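Local coordinates for mandelate racemase/muconate lactonizing enzyme family protein (Sorangium cellulosum, PDB 3S5S) that is of unassigned function but belongs to the enolase superfamily, joining an N-terminal alpha+beta domain to a modified TIM barrel, at residues T132-D137 with S320-D325; S190-G195 with V218-Q223; A245-A250 with V267-L272; A251-V256 with L281-V286. All coordinates share one frame; numbering follows the deposited sequence.

Contact 1 (T132-D137 with S320-D325)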
loop_
_atom_site.group_PDB
_atom_site.type_symbol
_atom_site.label_atom_id
_atom_site.label_comp_id
_atom_site.label_asym_id
_atom_site.label_seq_id
_atom_site.Cartn_x
_atom_site.Cartn_y
_atom_site.Cartn_z
ATOM N N THR A 132 -5.600 10.713 14.780
ATOM C CA THR A 132 -6.966 11.122 14.493
ATOM C C THR A 132 -7.103 12.648 14.361
ATOM O O THR A 132 -8.222 13.142 14.246
ATOM C CB THR A 132 -7.989 10.634 15.580
ATOM O OG1 THR A 132 -7.476 10.912 16.896
ATOM C CG2 THR A 132 -8.307 9.129 15.418
ATOM N N ALA A 133 -5.985 13.378 14.381
ATOM C CA ALA A 133 -6.002 14.828 14.304
ATOM C C ALA A 133 -5.136 15.314 13.156
ATOM O O ALA A 133 -4.019 14.780 12.939
ATOM C CB ALA A 133 -5.492 15.396 15.607
ATOM N N LEU A 134 -5.607 16.325 12.415
ATOM C CA LEU A 134 -4.709 16.986 11.414
ATOM C C LEU A 134 -4.821 18.470 11.523
ATOM O O LEU A 134 -5.781 18.955 12.083
ATOM C CB LEU A 134 -4.966 16.551 9.968
ATOM C CG LEU A 134 -4.891 15.069 9.573
ATOM C CD1 LEU A 134 -5.460 14.879 8.186
ATOM C CD2 LEU A 134 -3.453 14.471 9.646
ATOM N N THR A 135 -3.807 19.183 11.046
ATOM C CA THR A 135 -3.812 20.640 10.995
ATOM C C THR A 135 -3.731 21.065 9.538
ATOM O O THR A 135 -2.761 20.727 8.851
ATOM C CB THR A 135 -2.658 21.189 11.797
ATOM O OG1 THR A 135 -2.907 20.879 13.159
ATOM C CG2 THR A 135 -2.527 22.705 11.688
ATOM N N THR A 136 -4.755 21.786 9.073
ATOM C CA THR A 136 -4.826 22.197 7.646
ATOM C C THR A 136 -4.278 23.581 7.358
ATOM O O THR A 136 -4.395 24.469 8.178
ATOM C CB THR A 136 -6.286 22.003 7.030
ATOM O OG1 THR A 136 -6.247 22.170 5.603
ATOM C CG2 THR A 136 -7.343 22.882 7.708
ATOM N N ASP A 137 -3.648 23.763 6.208
ATOM C CA ASP A 137 -3.421 25.109 5.689
ATOM C C ASP A 137 -4.752 25.659 5.153
ATOM O O ASP A 137 -5.762 24.942 5.147
ATOM C CB ASP A 137 -2.322 25.130 4.603
ATOM C CG ASP A 137 -2.734 24.442 3.311
ATOM O OD1 ASP A 137 -3.912 24.472 2.905
ATOM O OD2 ASP A 137 -1.859 23.881 2.654
ATOM N N SER A 320 3.605 15.665 5.905
ATOM C CA SER A 320 4.188 16.991 6.263
ATOM C C SER A 320 3.263 18.168 5.946
ATOM O O SER A 320 3.369 19.201 6.541
ATOM C CB SER A 320 5.541 17.229 5.570
ATOM O OG SER A 320 6.433 16.132 5.748
ATOM N N PHE A 321 2.369 18.004 4.984
ATOM C CA PHE A 321 1.523 19.085 4.571
ATOM C C PHE A 321 0.123 18.537 4.511
ATOM O O PHE A 321 -0.125 17.438 3.970
ATOM C CB PHE A 321 1.972 19.622 3.221
ATOM C CG PHE A 321 3.327 20.295 3.265
ATOM C CD1 PHE A 321 4.485 19.609 2.874
ATOM C CD2 PHE A 321 3.461 21.620 3.707
ATOM C CE1 PHE A 321 5.741 20.230 2.914
ATOM C CE2 PHE A 321 4.740 22.229 3.768
ATOM C CZ PHE A 321 5.865 21.525 3.366
ATOM N N VAL A 322 -0.799 19.286 5.088
ATOM C CA VAL A 322 -2.188 19.000 4.950
ATOM C C VAL A 322 -2.904 20.201 4.303
ATOM O O VAL A 322 -2.888 21.321 4.821
ATOM C CB VAL A 322 -2.743 18.650 6.332
ATOM C CG1 VAL A 322 -4.228 18.346 6.259
ATOM C CG2 VAL A 322 -1.925 17.480 6.945
ATOM N N ASP A 323 -3.555 19.968 3.177
ATOM C CA ASP A 323 -4.217 21.032 2.446
ATOM C C ASP A 323 -5.654 20.596 2.150
ATOM O O ASP A 323 -5.983 20.255 0.981
ATOM C CB ASP A 323 -3.462 21.272 1.127
ATOM C CG ASP A 323 -4.150 22.300 0.228
ATOM O OD1 ASP A 323 -4.768 23.280 0.719
ATOM O OD2 ASP A 323 -4.072 22.138 -0.981
ATOM N N LEU A 324 -6.493 20.594 3.198
ATOM C CA LEU A 324 -7.854 20.035 3.174
ATOM C C LEU A 324 -8.907 21.069 3.569
ATOM O O LEU A 324 -9.631 20.891 4.559
ATOM C CB LEU A 324 -7.940 18.841 4.122
ATOM C CG LEU A 324 -7.031 17.677 3.728
ATOM C CD1 LEU A 324 -7.114 16.531 4.779
ATOM C CD2 LEU A 324 -7.289 17.175 2.235
ATOM N N ASP A 325 -9.000 22.133 2.796
ATOM C CA ASP A 325 -9.647 23.343 3.295
ATOM C C ASP A 325 -10.864 23.816 2.448
ATOM O O ASP A 325 -11.377 24.900 2.681
ATOM C CB ASP A 325 -8.612 24.466 3.274
ATOM C CG ASP A 325 -8.204 24.824 1.852
ATOM O OD1 ASP A 325 -8.370 23.971 0.965
ATOM O OD2 ASP A 325 -7.739 25.949 1.596
#
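The closing seam of the modified TIM barrel, between its first and last strands, is made here where T136 and D137, at the end of the 132-137 segment, meet V322 to L324 just as strand 319-322 runs out. The joint is short and splayed, the two chains running 66° apart. One backbone bond carries it, from D137 N to V322 O at 2.9 Å and almost straight. The second bond borrows a side chain: T136 OG1 accepts L324 N at 2.9 Å and also donates to its neighbour's carbonyl, D137 O, in that carbonyl's plane and on a lone pair. Placing OG1 anti to the backbone N (chi1 -169°) lets the hydroxyl serve both, so a threonine stands in for a peptide group where regular pairing has ended.

V322 packs with its CB against T135 O, at 3.3 Å. Its CG1 also faces L134, whose side chain crosses that of V322 at about a right angle. L134 CD1 reaches L324 CD1 at 4.1 Å, and helix 303-316 covers this apolar patch through A310 and A314 on L134 and M306 on L324.

On the other side of the joint acidic groups gather. The carboxylates of D137 and D323 have planes turned 51° from each other, with D137 OD1 2.6 Å from D323 OD1, while D323 OD2 forms a salt bridge with K164. D325 follows, its CB resting 3.4 Å from D137 O.

Contact 2 (S190-G195 with V218-Q223)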
loop_
_atom_site.group_PDB
_atom_site.type_symbol
_atom_site.label_atom_id
_atom_site.label_comp_id
_atom_site.label_asym_id
_atom_site.label_seq_id
_atom_site.Cartn_x
_atom_site.Cartn_y
_atom_site.Cartn_z
ATOM N N SER A 190 3.795 30.323 7.605
ATOM C CA SER A 190 4.502 29.575 6.587
ATOM C C SER A 190 3.758 29.760 5.252
ATOM O O SER A 190 2.515 29.825 5.235
ATOM C CB SER A 190 4.391 28.110 6.986
ATOM O OG SER A 190 5.647 27.480 6.987
ATOM N N LEU A 191 4.483 29.801 4.133
ATOM C CA LEU A 191 3.813 29.913 2.823
ATOM C C LEU A 191 4.003 28.732 1.866
ATOM O O LEU A 191 5.093 28.195 1.731
ATOM C CB LEU A 191 4.225 31.197 2.134
ATOM C CG LEU A 191 3.874 32.524 2.844
ATOM C CD1 LEU A 191 4.253 33.635 1.938
ATOM C CD2 LEU A 191 2.378 32.680 3.310
ATOM N N ILE A 192 2.923 28.309 1.223
ATOM C CA ILE A 192 2.996 27.466 0.041
ATOM C C ILE A 192 2.588 28.307 -1.213
ATOM O O ILE A 192 1.440 28.780 -1.328
ATOM C CB ILE A 192 2.074 26.236 0.162
ATOM C CG1 ILE A 192 2.645 25.212 1.124
ATOM C CG2 ILE A 192 1.900 25.551 -1.185
ATOM C CD1 ILE A 192 1.569 24.461 1.871
ATOM N N LEU A 193 3.515 28.483 -2.138
ATOM C CA LEU A 193 3.181 29.077 -3.423
ATOM C C LEU A 193 2.799 27.948 -4.387
ATOM O O LEU A 193 3.640 27.115 -4.769
ATOM C CB LEU A 193 4.346 29.932 -3.940
ATOM C CG LEU A 193 5.066 30.856 -2.937
ATOM C CD1 LEU A 193 6.118 31.687 -3.615
ATOM C CD2 LEU A 193 4.142 31.815 -2.215
ATOM N N ASP A 194 1.510 27.896 -4.720
ATOM C CA ASP A 194 0.963 26.927 -5.664
ATOM C C ASP A 194 0.808 27.587 -7.037
ATOM O O ASP A 194 0.104 28.584 -7.167
ATOM C CB ASP A 194 -0.401 26.423 -5.178
ATOM C CG ASP A 194 -0.883 25.162 -5.920
ATOM O OD1 ASP A 194 -0.383 24.852 -7.022
ATOM O OD2 ASP A 194 -1.783 24.459 -5.389
ATOM N N GLY A 195 1.458 27.016 -8.050
ATOM C CA GLY A 195 1.463 27.575 -9.403
ATOM C C GLY A 195 0.430 26.906 -10.292
ATOM O O GLY A 195 0.037 27.442 -11.324
ATOM N N VAL A 218 8.845 30.693 3.081
ATOM C CA VAL A 218 8.273 29.863 2.024
ATOM C C VAL A 218 8.619 28.422 2.345
ATOM O O VAL A 218 9.765 28.021 2.319
ATOM C CB VAL A 218 8.816 30.247 0.587
ATOM C CG1 VAL A 218 8.316 29.248 -0.486
ATOM C CG2 VAL A 218 8.432 31.662 0.225
ATOM N N ALA A 219 7.616 27.647 2.696
ATOM C CA ALA A 219 7.832 26.273 3.127
ATOM C C ALA A 219 7.770 25.286 1.953
ATOM O O ALA A 219 8.270 24.161 2.055
ATOM C CB ALA A 219 6.799 25.915 4.184
ATOM N N LEU A 220 7.154 25.697 0.841
ATOM C CA LEU A 220 6.985 24.801 -0.290
ATOM C C LEU A 220 6.673 25.579 -1.558
ATOM O O LEU A 220 5.882 26.530 -1.512
ATOM C CB LEU A 220 5.847 23.818 0.018
ATOM C CG LEU A 220 5.555 22.690 -0.961
ATOM C CD1 LEU A 220 6.696 21.683 -0.991
ATOM C CD2 LEU A 220 4.227 21.999 -0.584
ATOM N N LEU A 221 7.293 25.197 -2.677
ATOM C CA LEU A 221 6.854 25.649 -3.976
ATOM C C LEU A 221 6.152 24.522 -4.725
ATOM O O LEU A 221 6.800 23.613 -5.218
ATOM C CB LEU A 221 8.027 26.118 -4.792
ATOM C CG LEU A 221 7.791 26.526 -6.245
ATOM C CD1 LEU A 221 6.934 27.774 -6.427
ATOM C CD2 LEU A 221 9.144 26.780 -6.828
ATOM N N GLU A 222 4.836 24.619 -4.856
ATOM C CA GLU A 222 4.047 23.575 -5.447
ATOM C C GLU A 222 3.829 23.646 -6.976
ATOM O O GLU A 222 3.289 24.649 -7.497
ATOM C CB GLU A 222 2.691 23.543 -4.775
ATOM C CG GLU A 222 1.881 22.422 -5.311
ATOM C CD GLU A 222 0.677 22.185 -4.529
ATOM O OE1 GLU A 222 -0.016 21.233 -4.871
ATOM O OE2 GLU A 222 0.416 22.944 -3.583
ATOM N N GLN A 223 4.225 22.577 -7.672
ATOM C CA GLN A 223 4.039 22.443 -9.123
ATOM C C GLN A 223 4.079 23.766 -9.909
ATOM O O GLN A 223 3.092 24.136 -10.564
ATOM C CB GLN A 223 2.704 21.745 -9.402
ATOM C CG GLN A 223 2.530 21.408 -10.852
ATOM C CD GLN A 223 3.296 20.181 -11.230
ATOM O OE1 GLN A 223 3.367 19.223 -10.450
ATOM N NE2 GLN A 223 3.871 20.185 -12.426
#
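V218 opens the pairing of two neighbouring parallel strands, its CG1 lying 4.4 Å from L193 CG. At A219 the register slips by one residue, a beta bulge: A219 N donates to L191 O at 2.8 Å, and L220 N reaches the same oxygen in a weak bond of 3.4 Å. Regular parallel pairing then resumes. L220 O accepts L193 N at 3.1 Å, while L220 CB lies beside I192 CG1 at 3.7 Å, the two side chains pointing the same way. L221 turns to the opposite face, where CD1 leans back over L193. E222 N donates to L193 O at 2.8 Å, and E222 O receives G195 N in a straighter bond.

The extended E222 side chain brings its carboxylate over that of D194, the planes stacked and only 14° apart. D194 OD2 and E222 OE2, 3.2 Å apart, are both acceptors; K164 forms salt bridges with each and so joins them, while E222 OE1 takes N269 ND2.

This is a beta-alpha-beta unit of the barrel, its crossover made by helix 201-213, which packs on V218 and L221. Helix 175-185 covers L191 and L193, helix 230-239 touches L221, and strand 162-166 flanks strand 190-194 on its far edge.

Contact 3 (A245-A250 with V267-L272)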
loop_
_atom_site.group_PDB
_atom_site.type_symbol
_atom_site.label_atom_id
_atom_site.label_comp_id
_atom_site.label_asym_id
_atom_site.label_seq_id
_atom_site.Cartn_x
_atom_site.Cartn_y
_atom_site.Cartn_z
ATOM N N ALA A 245 6.841 20.621 -4.559
ATOM C CA ALA A 245 5.849 19.521 -4.586
ATOM C C ALA A 245 5.462 19.196 -5.996
ATOM O O ALA A 245 5.271 20.117 -6.790
ATOM C CB ALA A 245 4.617 19.879 -3.797
ATOM N N ALA A 246 5.343 17.900 -6.320
ATOM C CA ALA A 246 4.711 17.461 -7.578
ATOM C C ALA A 246 3.237 17.191 -7.320
ATOM O O ALA A 246 2.903 16.523 -6.350
ATOM C CB ALA A 246 5.381 16.220 -8.128
ATOM N N ASP A 247 2.355 17.743 -8.149
ATOM C CA ASP A 247 0.909 17.480 -8.044
ATOM C C ASP A 247 0.427 16.935 -9.408
ATOM O O ASP A 247 0.284 15.723 -9.578
ATOM C CB ASP A 247 0.133 18.748 -7.608
ATOM C CG ASP A 247 -1.383 18.501 -7.392
ATOM O OD1 ASP A 247 -1.888 17.390 -7.689
ATOM O OD2 ASP A 247 -2.071 19.430 -6.897
ATOM N N GLU A 248 0.235 17.831 -10.377
ATOM C CA GLU A 248 -0.127 17.450 -11.742
ATOM C C GLU A 248 0.896 16.463 -12.267
ATOM O O GLU A 248 0.548 15.591 -13.061
ATOM C CB GLU A 248 -0.216 18.665 -12.706
ATOM C CG GLU A 248 -1.463 19.613 -12.564
ATOM C CD GLU A 248 -1.288 20.747 -11.514
ATOM O OE1 GLU A 248 -0.489 20.589 -10.549
ATOM O OE2 GLU A 248 -1.979 21.794 -11.636
ATOM N N SER A 249 2.142 16.568 -11.815
ATOM C CA SER A 249 3.195 15.640 -12.292
ATOM C C SER A 249 3.226 14.289 -11.497
ATOM O O SER A 249 4.054 13.437 -11.738
ATOM C CB SER A 249 4.573 16.321 -12.239
ATOM O OG SER A 249 4.815 17.220 -13.325
ATOM N N ALA A 250 2.342 14.100 -10.531
ATOM C CA ALA A 250 2.368 12.866 -9.753
ATOM C C ALA A 250 0.953 12.338 -9.695
ATOM O O ALA A 250 0.211 12.596 -8.741
ATOM C CB ALA A 250 2.965 13.098 -8.295
ATOM N N VAL A 267 8.687 16.689 -2.649
ATOM C CA VAL A 267 7.389 16.480 -1.998
ATOM C C VAL A 267 6.367 15.984 -3.020
ATOM O O VAL A 267 6.442 16.350 -4.180
ATOM C CB VAL A 267 6.888 17.764 -1.282
ATOM C CG1 VAL A 267 5.521 17.594 -0.747
ATOM C CG2 VAL A 267 7.850 18.142 -0.138
ATOM N N VAL A 268 5.446 15.133 -2.595
ATOM C CA VAL A 268 4.312 14.740 -3.444
ATOM C C VAL A 268 2.956 15.125 -2.825
ATOM O O VAL A 268 2.674 14.839 -1.666
ATOM C CB VAL A 268 4.343 13.196 -3.789
ATOM C CG1 VAL A 268 3.028 12.733 -4.180
ATOM C CG2 VAL A 268 5.276 12.932 -4.935
ATOM N N ASN A 269 2.128 15.778 -3.635
ATOM C CA ASN A 269 0.736 16.051 -3.298
ATOM C C ASN A 269 -0.154 14.890 -3.751
ATOM O O ASN A 269 -0.372 14.674 -4.933
ATOM C CB ASN A 269 0.311 17.362 -3.947
ATOM C CG ASN A 269 -1.076 17.805 -3.485
ATOM O OD1 ASN A 269 -1.837 16.983 -2.947
ATOM N ND2 ASN A 269 -1.408 19.108 -3.670
ATOM N N ILE A 270 -0.614 14.100 -2.801
ATOM C CA ILE A 270 -1.450 12.939 -3.056
ATOM C C ILE A 270 -2.892 13.392 -2.946
ATOM O O ILE A 270 -3.282 14.039 -1.962
ATOM C CB ILE A 270 -1.183 11.854 -1.956
ATOM C CG1 ILE A 270 0.282 11.436 -1.942
ATOM C CG2 ILE A 270 -2.038 10.640 -2.126
ATOM C CD1 ILE A 270 0.657 10.461 -0.772
ATOM N N LYS A 271 -3.700 13.017 -3.933
ATOM C CA LYS A 271 -5.155 13.245 -3.867
ATOM C C LYS A 271 -5.865 11.956 -4.164
ATOM O O LYS A 271 -5.529 11.307 -5.142
ATOM C CB LYS A 271 -5.577 14.298 -4.891
ATOM C CG LYS A 271 -4.862 15.623 -4.677
ATOM C CD LYS A 271 -5.363 16.648 -5.589
ATOM C CE LYS A 271 -4.283 17.634 -5.748
ATOM N NZ LYS A 271 -4.827 18.847 -6.407
ATOM N N LEU A 272 -6.869 11.604 -3.355
ATOM C CA LEU A 272 -7.673 10.411 -3.622
ATOM C C LEU A 272 -8.342 10.493 -4.999
ATOM O O LEU A 272 -8.514 9.458 -5.680
ATOM C CB LEU A 272 -8.705 10.193 -2.518
ATOM C CG LEU A 272 -8.129 10.023 -1.105
ATOM C CD1 LEU A 272 -9.146 9.390 -0.157
ATOM C CD2 LEU A 272 -6.877 9.187 -1.134
#
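The D247 carboxylate is gripped at both oxygens: OD2 receives K271 NZ at 2.9 Å on its syn lone pair, a salt bridge, and OD1 forms another with K274. K271 arrives as an extended chain crossing the aspartate at about a right angle, which sets its CE near both oxygens. N269 ND2 also comes within 3.3 Å of D247 OD2, but at a poor angle; its hydrogen bond goes to E222 OE1 instead.

Beneath this polar end, strands 244-246 and 267-270 pair in parallel, the two strands of a beta-alpha-beta unit whose crossover is helix 253-261. A246 binds through both its backbone groups, its N donating to V267 O at 2.9 Å and its O accepting N269 N at 2.9 Å. A245 CB packs on V267 CG1 at 3.9 Å. After A246 the chain leaves the sheet in a type I turn, closed by A250 N to D247 O at 2.8 Å, and this returns A250 CB to sit against both methyls of V268.

Two lysines, one at each oxygen, thus restrain the rotation of the D247 carboxylate. The polar groups cluster at the C-terminal ends of the strands, the end of the barrel where enolase-superfamily active sites lie.

Contact 4 (A251-V256 with L281-V286)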
loop_
_atom_site.group_PDB
_atom_site.type_symbol
_atom_site.label_atom_id
_atom_site.label_comp_id
_atom_site.label_asym_id
_atom_site.label_seq_id
_atom_site.Cartn_x
_atom_site.Cartn_y
_atom_site.Cartn_z
ATOM N N ALA A 251 0.576 11.636 -10.755
ATOM C CA ALA A 251 -0.776 11.093 -10.858
ATOM C C ALA A 251 -0.777 9.571 -10.696
ATOM O O ALA A 251 -1.848 8.977 -10.440
ATOM C CB ALA A 251 -1.430 11.508 -12.196
ATOM N N SER A 252 0.400 8.942 -10.870
ATOM C CA SER A 252 0.547 7.516 -10.561
ATOM C C SER A 252 1.802 7.231 -9.748
ATOM O O SER A 252 2.740 8.034 -9.736
ATOM C CB SER A 252 0.574 6.687 -11.843
ATOM O OG SER A 252 1.674 7.035 -12.659
ATOM N N ALA A 253 1.825 6.064 -9.112
ATOM C CA ALA A 253 2.970 5.617 -8.322
ATOM C C ALA A 253 4.178 5.581 -9.180
ATOM O O ALA A 253 5.279 5.922 -8.730
ATOM C CB ALA A 253 2.722 4.251 -7.743
ATOM N N GLU A 254 3.962 5.184 -10.421
ATOM C CA GLU A 254 4.941 5.306 -11.466
ATOM C C GLU A 254 5.479 6.712 -11.673
ATOM O O GLU A 254 6.671 6.869 -11.831
ATOM C CB GLU A 254 4.308 4.873 -12.778
ATOM C CG GLU A 254 4.740 3.563 -13.338
ATOM C CD GLU A 254 4.487 3.534 -14.848
ATOM O OE1 GLU A 254 5.453 3.758 -15.632
ATOM O OE2 GLU A 254 3.299 3.330 -15.245
ATOM N N ASP A 255 4.613 7.728 -11.727
ATOM C CA ASP A 255 5.109 9.102 -11.872
ATOM C C ASP A 255 6.000 9.416 -10.668
ATOM O O ASP A 255 7.034 10.069 -10.823
ATOM C CB ASP A 255 3.999 10.183 -11.867
ATOM C CG ASP A 255 2.993 10.061 -13.005
ATOM O OD1 ASP A 255 3.348 9.609 -14.123
ATOM O OD2 ASP A 255 1.811 10.443 -12.744
ATOM N N VAL A 256 5.566 8.983 -9.477
ATOM C CA VAL A 256 6.303 9.241 -8.222
ATOM C C VAL A 256 7.707 8.643 -8.231
ATOM O O VAL A 256 8.679 9.349 -7.999
ATOM C CB VAL A 256 5.501 8.794 -6.985
ATOM C CG1 VAL A 256 6.291 9.014 -5.709
ATOM C CG2 VAL A 256 4.188 9.548 -6.931
ATOM N N LEU A 281 -2.861 4.770 -2.020
ATOM C CA LEU A 281 -2.081 3.883 -1.107
ATOM C C LEU A 281 -0.682 3.539 -1.634
ATOM O O LEU A 281 0.285 3.559 -0.887
ATOM C CB LEU A 281 -2.874 2.586 -0.746
ATOM C CG LEU A 281 -4.142 2.869 0.087
ATOM C CD1 LEU A 281 -5.085 1.648 0.192
ATOM C CD2 LEU A 281 -3.761 3.358 1.460
ATOM N N ASP A 282 -0.591 3.235 -2.923
ATOM C CA ASP A 282 0.680 2.835 -3.545
ATOM C C ASP A 282 1.616 4.042 -3.616
ATOM O O ASP A 282 2.811 3.920 -3.287
ATOM C CB ASP A 282 0.457 2.178 -4.927
ATOM C CG ASP A 282 -0.099 0.716 -4.828
ATOM O OD1 ASP A 282 -0.082 0.141 -3.710
ATOM O OD2 ASP A 282 -0.567 0.113 -5.854
ATOM N N ILE A 283 1.089 5.204 -4.008
ATOM C CA ILE A 283 1.869 6.430 -4.096
ATOM C C ILE A 283 2.460 6.839 -2.742
ATOM O O ILE A 283 3.608 7.188 -2.664
ATOM C CB ILE A 283 1.006 7.624 -4.628
ATOM C CG1 ILE A 283 0.674 7.473 -6.096
ATOM C CG2 ILE A 283 1.670 8.976 -4.390
ATOM C CD1 ILE A 283 -0.547 8.347 -6.416
ATOM N N ALA A 284 1.661 6.856 -1.692
ATOM C CA ALA A 284 2.196 7.093 -0.346
ATOM C C ALA A 284 3.400 6.177 -0.019
ATOM O O ALA A 284 4.432 6.632 0.482
ATOM C CB ALA A 284 1.099 6.894 0.671
ATOM N N ALA A 285 3.287 4.888 -0.312
ATOM C CA ALA A 285 4.373 3.951 0.039
ATOM C C ALA A 285 5.593 4.193 -0.807
ATOM O O ALA A 285 6.704 4.124 -0.300
ATOM C CB ALA A 285 3.931 2.484 -0.116
ATOM N N VAL A 286 5.401 4.447 -2.107
ATOM C CA VAL A 286 6.533 4.715 -2.988
ATOM C C VAL A 286 7.155 6.022 -2.544
ATOM O O VAL A 286 8.399 6.144 -2.523
ATOM C CB VAL A 286 6.111 4.772 -4.484
ATOM C CG1 VAL A 286 7.197 5.347 -5.362
ATOM C CG2 VAL A 286 5.767 3.383 -4.967
#
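V256 and I283 meet at about a right angle, the methyl V256 CG2 touching I283 CG2 at 3.6 Å, where two successive outer helices of the barrel, 253-261 and 272-289, pack together. I283 CG2 stands anti to its backbone N, and the other branch, CG1 (chi1 -71°), swings over the first turn of the facing helix, 3.5 Å from A253 N. V286, one turn further on, slides past V256 in the opposite direction, with CG1 of each 3.8 Å from CG1 of the other. Beside these pairs A253 offers just a methyl: its CB meets V286 CG2 at 4.2 Å and lies equally near CB of D282 and CG1 of I283. That small side chain lets the backbones come close, A253 and I283 having their CA atoms 4.4 Å apart.

The start of helix 253-261 is held by a capping box. S252 OG accepts D255 N at 3.2 Å, and D255 OD2 returns the favour by taking S252 N from above the carboxylate plane. The same oxygen accepts A251 N on its anti lone pair and forms a salt bridge with R227.

D282 forms a salt bridge with R288 of the second subunit, which places this helix at the subunit interface. Between side chains the seam is apolar, while I283 also packs against backbone atoms of A253. D255, beside a helix N-terminus, is probably stabilised as a negative charge.

Contacts 1, 2 and 3 belong to one barrel sheet. Contact 1 joins the first and last strands of the barrel, and the other three contacts fall between its segments in sequence. Contact 2 closes before contact 3 opens, yet strands 217-222 and 244-246 are neighbours: Q223 N lies 2.8 Å from A245 O, a probable hydrogen bond. The ring of F321 from contact 1 packs on I192 and L220 and on V267, reaching across the barrel interior. Contacts 3 and 4 alternate along the chain, their centres about 9 Å apart, and I270 packs on I283 and A284. Contact 4 thus lies on the helical layer outside the sheet, where the second subunit also approaches.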